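Local coordinates for Ice-binding protein 1 (Shewanella frigidimarina, PDB 6BG8), which adsorbs its bacterium onto ice and inhibits growth of ice crystals, the part described being its C-terminal DUF3494 ice-binding domain, at residues V191-V202 and N209-L220; L137-G148 and S164-N175. One frame throughout, in Å; residues are numbered along the deposited sequence. Where two conformers were deposited one is given.

Interaction 1 of 2, residues V191-V202 and N209-L220; sequences VIGTNTNFSGNV and NVRTGANVTGRL. With PO4 (phosphate ion), chain H.
Phosphate O3 is gripped by T194 and R211, from two adjacent coils of the right-handed beta-solenoid typical of DUF3494 ice-binding domains. R211 NE donates to O3 of the ion over 2.7 Å, and T194 N reaches the same atom at 3.0 Å. A bend in the arginine chain (chi3 60°) turns its NE and NH2 edge to the anion, so that NH2 binds O2 while T194 OG1 donates to O4. The ion probably comes from the crystallisation liquor. T194 CG2 also rests against R211 CB, 3.7 Å away.

The two coils run in parallel register, V191-I192 beside N209-V210 and N197-S199 beside N215-T217, with a type II turn in each between these ladders. In the turn G193-T196, T196 OG1 donates to G193 O over 2.8 Å. The companion turn, R211-A214, carries T212, G213 and A214 of the motif T212-N215, ice-binding by similarity, which ends in the strand at N215; T212 OG1 is bonded to D230. G213, at positive phi and lacking a side chain, can sit with CA 3.6 Å from N195 OD1.

Branched and aromatic residues suit the inward face, where I192, F198, V202, V210, V216 and L220 stack coil upon coil. I192 CD1 stands 3.8 Å above the centre of the F198 ring, while I192 CG2 meets A214 CB at 3.8 Å. G200 and G218 turn the chain at matching corners, at positive phi angles that suit a residue without CB.

Past the corner, N201 and R219 lie side by side, both buried. N201 ND2 is bonded to I182 O and R219 NH2 to A12 O. The extended arginine brings NH1 within 2.8 Å of N201 OD1, which lies in the guanidinium plane, itself 27° from the amide plane.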
# COMPACT_ATOMS: atom_id res chain seq x y z
N VAL A 191 -4.17 9.02 -3.66
CA VAL A 191 -4.23 9.10 -5.11
C VAL A 191 -2.81 9.30 -5.62
O VAL A 191 -2.13 10.25 -5.20
CB VAL A 191 -5.15 10.24 -5.58
CG1 VAL A 191 -5.18 10.32 -7.09
CG2 VAL A 191 -6.56 10.05 -5.02
N ILE A 192 -2.36 8.42 -6.50
CA ILE A 192 -0.99 8.43 -7.01
C ILE A 192 -1.01 8.88 -8.46
O ILE A 192 -1.74 8.32 -9.28
CB ILE A 192 -0.35 7.04 -6.84
CG1 ILE A 192 -0.23 6.73 -5.34
CG2 ILE A 192 1.00 6.96 -7.53
CD1 ILE A 192 0.11 5.29 -5.00
N GLY A 193 -0.22 9.92 -8.78
CA GLY A 193 -0.39 10.61 -10.05
C GLY A 193 0.14 9.85 -11.25
O GLY A 193 0.99 8.97 -11.13
N THR A 194 -0.38 10.21 -12.43
CA THR A 194 -0.00 9.54 -13.67
C THR A 194 1.51 9.53 -13.84
O THR A 194 2.18 10.54 -13.61
CB THR A 194 -0.63 10.22 -14.89
OG1 THR A 194 -0.13 11.55 -15.02
CG2 THR A 194 -2.16 10.24 -14.81
N ASN A 195 2.04 8.38 -14.24
CA ASN A 195 3.43 8.24 -14.66
C ASN A 195 4.42 8.69 -13.60
O ASN A 195 5.53 9.12 -13.93
CB ASN A 195 3.67 9.00 -15.97
CG ASN A 195 2.75 8.54 -17.06
OD1 ASN A 195 2.74 7.36 -17.42
ND2 ASN A 195 1.94 9.45 -17.56
N THR A 196 4.05 8.60 -12.33
CA THR A 196 4.98 8.88 -11.24
C THR A 196 5.62 7.60 -10.73
O THR A 196 5.18 6.49 -11.01
CB THR A 196 4.29 9.61 -10.07
OG1 THR A 196 3.27 8.77 -9.52
CG2 THR A 196 3.69 10.94 -10.51
N ASN A 197 6.70 7.78 -9.96
CA ASN A 197 7.37 6.70 -9.25
C ASN A 197 7.09 6.88 -7.77
O ASN A 197 7.50 7.89 -7.19
CB ASN A 197 8.88 6.72 -9.50
CG ASN A 197 9.24 6.51 -10.96
OD1 ASN A 197 8.66 5.67 -11.65
ND2 ASN A 197 10.23 7.26 -11.44
N PHE A 198 6.39 5.91 -7.17
CA PHE A 198 5.94 5.97 -5.79
C PHE A 198 6.56 4.83 -4.99
O PHE A 198 6.69 3.71 -5.49
CB PHE A 198 4.40 5.91 -5.72
CG PHE A 198 3.84 6.17 -4.34
CD1 PHE A 198 3.86 5.18 -3.37
CD2 PHE A 198 3.28 7.40 -4.03
CE1 PHE A 198 3.37 5.43 -2.10
CE2 PHE A 198 2.76 7.64 -2.77
CZ PHE A 198 2.81 6.66 -1.80
N SER A 199 6.94 5.13 -3.74
CA SER A 199 7.52 4.14 -2.82
C SER A 199 6.80 4.19 -1.49
O SER A 199 6.54 5.27 -0.95
CB SER A 199 9.01 4.42 -2.59
OG SER A 199 9.79 3.97 -3.69
N GLY A 200 6.48 3.02 -0.94
CA GLY A 200 5.96 2.93 0.42
C GLY A 200 4.72 2.07 0.53
O GLY A 200 4.10 1.67 -0.46
N ASN A 201 4.36 1.79 1.78
CA ASN A 201 3.17 1.00 2.10
C ASN A 201 2.02 1.96 2.38
O ASN A 201 2.03 2.69 3.38
CB ASN A 201 3.43 0.10 3.31
CG ASN A 201 4.61 -0.81 3.10
OD1 ASN A 201 4.50 -1.85 2.46
ND2 ASN A 201 5.78 -0.42 3.63
N VAL A 202 1.00 1.92 1.53
CA VAL A 202 -0.12 2.85 1.62
C VAL A 202 -1.24 2.19 2.42
O VAL A 202 -1.72 1.12 2.05
CB VAL A 202 -0.61 3.27 0.23
CG1 VAL A 202 -1.79 4.22 0.33
CG2 VAL A 202 0.53 3.91 -0.56
N ASN A 209 -6.32 5.16 -5.36
CA ASN A 209 -6.50 5.29 -6.80
C ASN A 209 -5.13 5.57 -7.41
O ASN A 209 -4.58 6.66 -7.22
CB ASN A 209 -7.48 6.41 -7.14
CG ASN A 209 -8.81 6.30 -6.38
OD1 ASN A 209 -9.37 7.30 -5.94
ND2 ASN A 209 -9.32 5.08 -6.24
N VAL A 210 -4.59 4.60 -8.14
CA VAL A 210 -3.31 4.75 -8.82
C VAL A 210 -3.59 5.13 -10.27
O VAL A 210 -4.28 4.39 -10.98
CB VAL A 210 -2.47 3.46 -8.73
CG1 VAL A 210 -1.02 3.74 -9.16
CG2 VAL A 210 -2.53 2.88 -7.31
N ARG A 211 -3.07 6.27 -10.69
CA ARG A 211 -3.46 6.82 -11.98
C ARG A 211 -2.51 6.33 -13.08
O ARG A 211 -1.47 5.74 -12.82
CB ARG A 211 -3.52 8.35 -11.89
CG ARG A 211 -4.69 8.80 -11.00
CD ARG A 211 -4.63 10.24 -10.56
NE ARG A 211 -4.61 11.19 -11.66
CZ ARG A 211 -5.70 11.59 -12.32
NH1 ARG A 211 -6.89 11.10 -12.00
NH2 ARG A 211 -5.59 12.47 -13.30
N THR A 212 -2.93 6.57 -14.33
CA THR A 212 -2.35 5.98 -15.53
C THR A 212 -0.82 5.92 -15.49
O THR A 212 -0.15 6.95 -15.42
CB THR A 212 -2.79 6.81 -16.74
OG1 THR A 212 -4.18 7.16 -16.59
CG2 THR A 212 -2.62 6.02 -18.01
N GLY A 213 -0.27 4.71 -15.55
CA GLY A 213 1.15 4.54 -15.79
C GLY A 213 2.07 4.70 -14.59
O GLY A 213 3.28 4.50 -14.74
N ALA A 214 1.54 5.02 -13.42
CA ALA A 214 2.40 5.15 -12.25
C ALA A 214 3.05 3.81 -11.89
O ALA A 214 2.50 2.74 -12.15
CB ALA A 214 1.61 5.68 -11.05
N ASN A 215 4.25 3.91 -11.32
CA ASN A 215 5.03 2.77 -10.84
C ASN A 215 5.02 2.79 -9.32
O ASN A 215 5.42 3.78 -8.71
CB ASN A 215 6.47 2.85 -11.36
CG ASN A 215 7.26 1.60 -11.09
OD1 ASN A 215 7.52 1.25 -9.94
ND2 ASN A 215 7.66 0.91 -12.15
N VAL A 216 4.59 1.69 -8.70
CA VAL A 216 4.53 1.59 -7.24
C VAL A 216 5.50 0.52 -6.77
O VAL A 216 5.50 -0.60 -7.30
CB VAL A 216 3.09 1.29 -6.76
CG1 VAL A 216 3.08 1.02 -5.26
CG2 VAL A 216 2.15 2.44 -7.09
N THR A 217 6.31 0.85 -5.77
CA THR A 217 7.10 -0.15 -5.05
C THR A 217 6.69 -0.05 -3.59
O THR A 217 6.95 0.96 -2.94
CB THR A 217 8.60 0.09 -5.21
OG1 THR A 217 8.94 0.03 -6.60
CG2 THR A 217 9.39 -0.97 -4.46
N GLY A 218 6.00 -1.07 -3.09
CA GLY A 218 5.49 -0.99 -1.73
C GLY A 218 4.29 -1.89 -1.56
O GLY A 218 4.35 -3.06 -1.92
N ARG A 219 3.21 -1.34 -1.01
CA ARG A 219 1.96 -2.08 -0.84
C ARG A 219 0.81 -1.09 -0.91
O ARG A 219 0.96 0.08 -0.56
CB ARG A 219 1.91 -2.80 0.51
CG ARG A 219 2.87 -3.96 0.68
CD ARG A 219 2.68 -4.61 2.04
NE ARG A 219 3.56 -5.75 2.25
CZ ARG A 219 4.83 -5.65 2.62
NH1 ARG A 219 5.37 -4.45 2.84
NH2 ARG A 219 5.56 -6.74 2.80
N LEU A 220 -0.36 -1.56 -1.35
CA LEU A 220 -1.55 -0.72 -1.48
C LEU A 220 -2.71 -1.33 -0.71
O LEU A 220 -3.24 -2.37 -1.12
CB LEU A 220 -1.92 -0.53 -2.95
CG LEU A 220 -0.79 0.07 -3.80
CD1 LEU A 220 -1.15 0.06 -5.27
CD2 LEU A 220 -0.46 1.50 -3.32
P PO4 H . -1.94 13.79 -12.75
O1 PO4 H . -1.70 14.96 -11.82
O2 PO4 H . -3.15 14.07 -13.62
O3 PO4 H . -2.24 12.53 -11.96
O4 PO4 H . -0.71 13.61 -13.61
O HOH W 1 5.24 6.00 -17.10
O HOH W 2 8.24 2.71 -7.63

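Interaction 2 of 2, residues L137-G148 and S164-N175; sequences LQTGTLTLDGEG and SGAPGGDIVLIN. With PO4 (phosphate ion), chain H.
L144 and L173 lie side by side and point the same way, CB of L144 3.9 Å from CD2 of L173, on neighbouring parallel strands of the beta-solenoid. The strands, 142-145 and 171-174, cross at -22°. From the separate ladder before the loops, L137 meets I171 in the interior at about a right angle. With its CG anti to the backbone N (chi1 167°), L137 sends CD2 to within 3.7 Å of I171 CG1. Leucine and isoleucine suit this interior: L142 and I171 pack on W184, L144 and L173 on I182, both of strand 182-186.

The face of T143 and V172 mixes methyls with polar groups. Just before the strand, T141 and V172 cross obliquely, T141 CG2 3.5 Å from V172 CG2, and T143 CG2 meets I174 CD1 at 3.8 Å with the two side chains nearly perpendicular. In both threonines the methyl is turned to its apolar neighbour; in T141, the hydroxyl shares a water with D170 N and OD2, while D170 OD1 is bonded to N197 N.

Before the strands the loops pair through backbone. The cis proline P167 lays its ring beside Q138 O, which accepts from G168 N at 2.8 Å. A166 N donates to O1 of the bound phosphate.

At the far end, the carboxylate of D145 and the amide of N175 are turned 65° apart. N175 ND2 donates to D145 OD1 over 2.9 Å, nearly in its own amide plane but from above the carboxylate plane. From the opposite face of that plane E147 N donates to the same oxygen at 2.8 Å, making an Asx turn. Two N-H donors on one oxygen would favour the carboxylate form of D145, which joins the strand ends through its side chain.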
# COMPACT_ATOMS: atom_id res chain seq x y z
N LEU A 137 1.78 16.01 -3.27
CA LEU A 137 3.16 15.81 -3.71
C LEU A 137 3.14 16.09 -5.20
O LEU A 137 2.91 15.18 -6.00
CB LEU A 137 3.64 14.40 -3.37
CG LEU A 137 4.93 13.86 -3.99
CD1 LEU A 137 6.05 14.89 -3.99
CD2 LEU A 137 5.35 12.61 -3.23
N GLN A 138 3.35 17.35 -5.59
CA GLN A 138 3.20 17.70 -7.00
C GLN A 138 4.16 18.77 -7.50
O GLN A 138 4.38 18.87 -8.71
CB GLN A 138 1.76 18.14 -7.27
CG GLN A 138 1.25 19.31 -6.44
CD GLN A 138 -0.27 19.44 -6.53
OE1 GLN A 138 -0.92 18.66 -7.23
NE2 GLN A 138 -0.83 20.39 -5.80
N THR A 139 4.72 19.60 -6.62
CA THR A 139 5.60 20.65 -7.14
C THR A 139 6.93 20.10 -7.61
O THR A 139 7.67 20.81 -8.30
CB THR A 139 5.84 21.73 -6.08
OG1 THR A 139 6.44 21.14 -4.92
CG2 THR A 139 4.53 22.38 -5.70
N GLY A 140 7.25 18.86 -7.26
CA GLY A 140 8.55 18.30 -7.59
C GLY A 140 8.68 16.95 -6.93
O GLY A 140 7.68 16.30 -6.59
N THR A 141 9.92 16.54 -6.72
CA THR A 141 10.24 15.23 -6.19
C THR A 141 10.36 15.32 -4.67
O THR A 141 10.92 16.27 -4.14
CB THR A 141 11.57 14.75 -6.77
OG1 THR A 141 11.41 14.51 -8.18
CG2 THR A 141 12.04 13.47 -6.09
N LEU A 142 9.84 14.30 -3.99
CA LEU A 142 10.12 14.11 -2.58
C LEU A 142 11.30 13.15 -2.46
O LEU A 142 11.23 12.02 -2.95
CB LEU A 142 8.90 13.57 -1.83
CG LEU A 142 9.18 13.09 -0.40
CD1 LEU A 142 9.65 14.26 0.49
CD2 LEU A 142 7.94 12.42 0.19
N THR A 143 12.38 13.60 -1.83
CA THR A 143 13.54 12.74 -1.59
C THR A 143 13.52 12.30 -0.14
O THR A 143 13.43 13.14 0.77
CB THR A 143 14.84 13.47 -1.93
OG1 THR A 143 14.82 13.86 -3.32
CG2 THR A 143 16.05 12.56 -1.67
N LEU A 144 13.60 10.99 0.09
CA LEU A 144 13.62 10.45 1.45
C LEU A 144 15.03 9.95 1.74
O LEU A 144 15.55 9.09 1.02
CB LEU A 144 12.57 9.35 1.62
CG LEU A 144 11.13 9.86 1.45
CD1 LEU A 144 10.09 8.72 1.52
CD2 LEU A 144 10.78 10.98 2.43
N ASP A 145 15.64 10.51 2.78
CA ASP A 145 17.07 10.39 3.07
C ASP A 145 17.22 9.53 4.32
O ASP A 145 16.94 9.99 5.43
CB ASP A 145 17.68 11.78 3.26
CG ASP A 145 19.19 11.76 3.53
OD1 ASP A 145 19.79 10.70 3.76
OD2 ASP A 145 19.78 12.86 3.52
N GLY A 146 17.68 8.30 4.13
CA GLY A 146 17.89 7.42 5.26
C GLY A 146 19.13 7.68 6.09
O GLY A 146 19.38 6.95 7.05
N GLU A 147 19.93 8.69 5.71
CA GLU A 147 21.12 9.11 6.46
C GLU A 147 22.12 7.98 6.65
O GLU A 147 22.88 7.96 7.63
CB GLU A 147 20.74 9.74 7.81
CG GLU A 147 19.97 11.04 7.64
CD GLU A 147 19.48 11.62 8.94
OE1 GLU A 147 20.05 12.64 9.39
OE2 GLU A 147 18.52 11.06 9.51
N GLY A 148 22.13 7.02 5.73
CA GLY A 148 23.10 5.95 5.73
C GLY A 148 22.65 4.69 6.43
O GLY A 148 23.41 3.71 6.45
N SER A 164 -0.45 12.66 -5.17
CA SER A 164 0.71 13.07 -5.95
C SER A 164 0.25 13.32 -7.38
O SER A 164 -0.76 12.78 -7.83
CB SER A 164 1.82 12.01 -5.91
OG SER A 164 1.41 10.78 -6.47
N GLY A 165 0.98 14.20 -8.07
CA GLY A 165 0.59 14.52 -9.43
C GLY A 165 1.56 15.49 -10.07
O GLY A 165 2.66 15.74 -9.57
N ALA A 166 1.11 16.01 -11.22
CA ALA A 166 1.94 16.84 -12.07
C ALA A 166 2.15 18.23 -11.46
O ALA A 166 1.28 18.73 -10.74
CB ALA A 166 1.31 16.96 -13.45
N PRO A 167 3.28 18.89 -11.76
CA PRO A 167 4.35 18.47 -12.68
C PRO A 167 5.37 17.50 -12.09
O PRO A 167 6.14 16.91 -12.84
CB PRO A 167 5.04 19.79 -13.01
CG PRO A 167 4.89 20.58 -11.75
CD PRO A 167 3.49 20.26 -11.27
N GLY A 168 5.39 17.34 -10.76
CA GLY A 168 6.35 16.45 -10.15
C GLY A 168 5.72 15.13 -9.74
O GLY A 168 5.20 14.40 -10.59
N GLY A 169 5.78 14.82 -8.45
CA GLY A 169 5.07 13.69 -7.91
C GLY A 169 5.90 12.45 -7.63
O GLY A 169 5.37 11.48 -7.09
N ASP A 170 7.18 12.45 -7.98
CA ASP A 170 8.00 11.27 -7.77
C ASP A 170 8.56 11.23 -6.36
O ASP A 170 8.74 12.27 -5.71
CB ASP A 170 9.15 11.21 -8.77
CG ASP A 170 8.67 11.19 -10.19
OD1 ASP A 170 7.83 10.32 -10.53
OD2 ASP A 170 9.10 12.07 -10.96
N ILE A 171 8.82 10.02 -5.88
CA ILE A 171 9.54 9.77 -4.64
C ILE A 171 10.88 9.15 -5.00
O ILE A 171 10.93 8.16 -5.75
CB ILE A 171 8.72 8.87 -3.69
CG1 ILE A 171 7.52 9.64 -3.14
CG2 ILE A 171 9.59 8.35 -2.54
CD1 ILE A 171 6.46 8.76 -2.52
N VAL A 172 11.96 9.75 -4.52
CA VAL A 172 13.31 9.23 -4.70
C VAL A 172 13.87 8.85 -3.33
O VAL A 172 13.70 9.60 -2.36
CB VAL A 172 14.22 10.25 -5.41
CG1 VAL A 172 15.68 9.79 -5.40
CG2 VAL A 172 13.74 10.47 -6.82
N LEU A 173 14.52 7.70 -3.26
CA LEU A 173 15.10 7.20 -2.03
C LEU A 173 16.62 7.29 -2.11
O LEU A 173 17.21 6.88 -3.11
CB LEU A 173 14.67 5.75 -1.77
CG LEU A 173 13.16 5.49 -1.91
CD1 LEU A 173 12.84 4.07 -1.47
CD2 LEU A 173 12.38 6.51 -1.09
N ILE A 174 17.24 7.82 -1.06
CA ILE A 174 18.69 7.92 -0.99
C ILE A 174 19.18 7.46 0.38
O ILE A 174 18.43 7.45 1.36
CB ILE A 174 19.21 9.35 -1.26
CG1 ILE A 174 18.71 10.33 -0.19
CG2 ILE A 174 18.87 9.79 -2.70
CD1 ILE A 174 19.41 11.66 -0.25
N ASN A 175 20.45 7.07 0.41
CA ASN A 175 21.21 6.88 1.65
C ASN A 175 20.55 5.87 2.59
O ASN A 175 20.41 6.10 3.79
CB ASN A 175 21.43 8.22 2.37
CG ASN A 175 22.14 9.25 1.49
OD1 ASN A 175 22.82 8.89 0.53
ND2 ASN A 175 22.01 10.52 1.84
P PO4 H . -1.94 13.79 -12.75
O1 PO4 H . -1.70 14.96 -11.82
O2 PO4 H . -3.15 14.07 -13.62
O3 PO4 H . -2.24 12.53 -11.96
O4 PO4 H . -0.71 13.61 -13.61
O HOH W 3 -1.26 17.98 -9.82
O HOH W 4 8.81 14.48 -9.45

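Interactions 1 and 2 follow one another along the chain and belong to successive coils of the same solenoid, their centres about 12 Å apart. They touch directly: N197 N probably donates to D170 OD1 at 2.8 Å, and I171 N probably to N197 O at 2.8 Å, so segment 164-175 is paired on one side with 137-148 and on the other with 191-202. S164 OG, 3.4 Å from I192 CA, bonds to G193 N. The phosphate straddles both, held by interaction 1 through T194 and R211 and by interaction 2 through A166. T212, an ice-binding residue by similarity, belongs to interaction 1; T212 CB lies 11.1 Å from G165 CA.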